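Local coordinates for RctB replication initiator protein (Vibrio cholerae, PDB 5UBE) that probably initiates replication of the second chromosome by binding DNA, here represented by its N-terminal helix-turn-helix domain, at residues H19-S24 against Q83-A88. Residues are numbered along the deposited sequence; the frame is centred on the assembly and turned at random.
Sequences HLFEVS and QRLRAA
Leu85 divides its two methyl groups between Phe21 and His19, and this fork is a compact example of how a single aliphatic side chain can link its helix to a strand and to the residue just before it. The apolar half of the contact belongs to CD1, which meets the Phe21 ring at its edge, near the ring plane: Leu85 CD1 lies 3.6 Å from Phe21 CE1 and 3.9 Å from Phe21 CZ. The two side chains approach from opposite directions and meet between strand and helix. In Leu85, CG lies anti to the backbone N (chi1 178°), and with chi2 at 65° CD1 turns to Phe21 while CD2, nearly anti to CA, runs on to His19.

The other methyl serves a more polar partner. Leu85 CD2 comes to 3.6 Å from His19 ND1, again at a ring edge, in a van der Waals contact. No hydrogen bond crosses between 19-24 and 83-88; the two are joined by these contacts of side chains alone, with the nearest CA atoms, those of His19 and Leu85, 9.8 Å apart.

Phe21 and Leu85 are buried near the centre of the chain, whereas His19 is partly exposed. The rings of His19 and Phe21 both meet that of His112 on strand 108-114, which Leu85 also touches, and Phe21 further packs against Phe94, Ile51 and Leu68. Within this helix-turn-helix domain, the contact thus sets helix 78-91 against His19 and strand 20-22, an inner strand of the mixed sheet between strands 62-64 and 108-114, while Ala87 and Ala88 rest on Ile44 of helix 42-55.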
loop_
_atom_site.group_PDB
_atom_site.type_symbol
_atom_site.label_atom_id
_atom_site.label_comp_id
_atom_site.label_asym_id
_atom_site.label_seq_id
_atom_site.Cartn_x
_atom_site.Cartn_y
_atom_site.Cartn_z
ATOM N N HIS A 19 6.637 -5.190 -0.672
ATOM C CA HIS A 19 6.306 -3.888 -0.130
ATOM C C HIS A 19 5.043 -3.979 0.721
ATOM O O HIS A 19 4.208 -4.864 0.532
ATOM C CB HIS A 19 6.125 -2.868 -1.254
ATOM C CG HIS A 19 7.413 -2.341 -1.803
ATOM N ND1 HIS A 19 7.471 -1.495 -2.889
ATOM C CD2 HIS A 19 8.694 -2.535 -1.410
ATOM C CE1 HIS A 19 8.730 -1.189 -3.140
ATOM N NE2 HIS A 19 9.492 -1.808 -2.259
ATOM N N LEU A 20 4.906 -3.031 1.654
ATOM C CA LEU A 20 3.887 -3.067 2.695
ATOM C C LEU A 20 3.025 -1.811 2.675
ATOM O O LEU A 20 3.513 -0.709 2.415
ATOM C CB LEU A 20 4.534 -3.192 4.072
ATOM C CG LEU A 20 5.330 -4.460 4.355
ATOM C CD1 LEU A 20 5.824 -4.470 5.795
ATOM C CD2 LEU A 20 4.470 -5.669 4.082
ATOM N N PHE A 21 1.741 -1.987 2.988
ATOM C CA PHE A 21 0.770 -0.901 3.049
ATOM C C PHE A 21 0.143 -0.853 4.433
ATOM O O PHE A 21 -0.404 -1.852 4.907
ATOM C CB PHE A 21 -0.329 -1.085 2.006
ATOM C CG PHE A 21 0.175 -1.061 0.600
ATOM C CD1 PHE A 21 0.287 0.134 -0.086
ATOM C CD2 PHE A 21 0.565 -2.235 -0.027
ATOM C CE1 PHE A 21 0.768 0.149 -1.389
ATOM C CE2 PHE A 21 1.042 -2.222 -1.322
ATOM C CZ PHE A 21 1.144 -1.049 -2.002
ATOM N N GLU A 22 0.194 0.311 5.065
ATOM C CA GLU A 22 -0.438 0.478 6.367
ATOM C C GLU A 22 -1.953 0.606 6.191
ATOM O O GLU A 22 -2.430 1.479 5.455
ATOM C CB GLU A 22 0.166 1.696 7.065
ATOM C CG GLU A 22 -0.619 2.246 8.217
ATOM C CD GLU A 22 -0.174 3.658 8.558
ATOM O OE1 GLU A 22 1.022 3.833 8.888
ATOM O OE2 GLU A 22 -1.009 4.585 8.462
ATOM N N VAL A 23 -2.703 -0.278 6.855
ATOM C CA VAL A 23 -4.158 -0.239 6.794
ATOM C C VAL A 23 -4.671 0.990 7.531
ATOM O O VAL A 23 -4.181 1.337 8.612
ATOM C CB VAL A 23 -4.743 -1.528 7.391
ATOM C CG1 VAL A 23 -6.260 -1.433 7.477
ATOM C CG2 VAL A 23 -4.318 -2.736 6.552
ATOM N N SER A 24 -5.645 1.677 6.937
ATOM C CA SER A 24 -6.320 2.765 7.633
ATOM C C SER A 24 -7.779 2.783 7.216
ATOM O O SER A 24 -8.084 2.779 6.021
ATOM C CB SER A 24 -5.662 4.115 7.333
ATOM O OG SER A 24 -6.622 5.116 7.002
ATOM N N GLN A 83 3.834 -1.129 -10.784
ATOM C CA GLN A 83 3.549 -0.066 -11.747
ATOM C C GLN A 83 2.534 0.923 -11.185
ATOM O O GLN A 83 2.776 2.136 -11.157
ATOM C CB GLN A 83 3.035 -0.667 -13.059
ATOM C CG GLN A 83 2.641 0.374 -14.126
ATOM C CD GLN A 83 1.816 -0.239 -15.258
ATOM O OE1 GLN A 83 2.056 -1.372 -15.677
ATOM N NE2 GLN A 83 0.828 0.501 -15.737
ATOM N N ARG A 84 1.378 0.417 -10.740
ATOM C CA ARG A 84 0.384 1.287 -10.114
ATOM C C ARG A 84 0.963 1.987 -8.891
ATOM O O ARG A 84 0.704 3.176 -8.667
ATOM C CB ARG A 84 -0.858 0.480 -9.747
ATOM C CG ARG A 84 -1.666 0.020 -10.948
ATOM C CD ARG A 84 -2.368 -1.290 -10.630
ATOM N NE ARG A 84 -3.378 -1.667 -11.619
ATOM C CZ ARG A 84 -3.118 -2.347 -12.737
ATOM N NH1 ARG A 84 -1.870 -2.720 -13.029
ATOM N NH2 ARG A 84 -4.104 -2.649 -13.574
ATOM N N LEU A 85 1.808 1.293 -8.128
ATOM C CA LEU A 85 2.366 1.916 -6.933
ATOM C C LEU A 85 3.290 3.069 -7.291
ATOM O O LEU A 85 3.225 4.124 -6.651
ATOM C CB LEU A 85 3.092 0.890 -6.061
ATOM C CG LEU A 85 3.750 1.471 -4.794
ATOM C CD1 LEU A 85 2.744 2.030 -3.782
ATOM C CD2 LEU A 85 4.647 0.450 -4.126
ATOM N N ARG A 86 4.136 2.914 -8.322
ATOM C CA ARG A 86 4.993 4.029 -8.713
ATOM C C ARG A 86 4.164 5.234 -9.151
ATOM O O ARG A 86 4.503 6.379 -8.836
ATOM C CB ARG A 86 5.945 3.624 -9.837
ATOM C CG ARG A 86 7.059 2.669 -9.447
ATOM C CD ARG A 86 8.075 2.531 -10.604
ATOM N NE ARG A 86 7.430 2.215 -11.883
ATOM C CZ ARG A 86 7.109 0.985 -12.270
ATOM N NH1 ARG A 86 7.364 -0.059 -11.476
ATOM N NH2 ARG A 86 6.513 0.792 -13.434
ATOM N N ALA A 87 3.078 4.993 -9.889
ATOM C CA ALA A 87 2.245 6.100 -10.344
ATOM C C ALA A 87 1.566 6.791 -9.169
ATOM O O ALA A 87 1.486 8.021 -9.126
ATOM C CB ALA A 87 1.207 5.594 -11.352
ATOM N N ALA A 88 1.085 6.007 -8.198
ATOM C CA ALA A 88 0.383 6.566 -7.048
ATOM C C ALA A 88 1.317 7.393 -6.177
ATOM O O ALA A 88 0.914 8.426 -5.628
ATOM C CB ALA A 88 -0.255 5.432 -6.239
#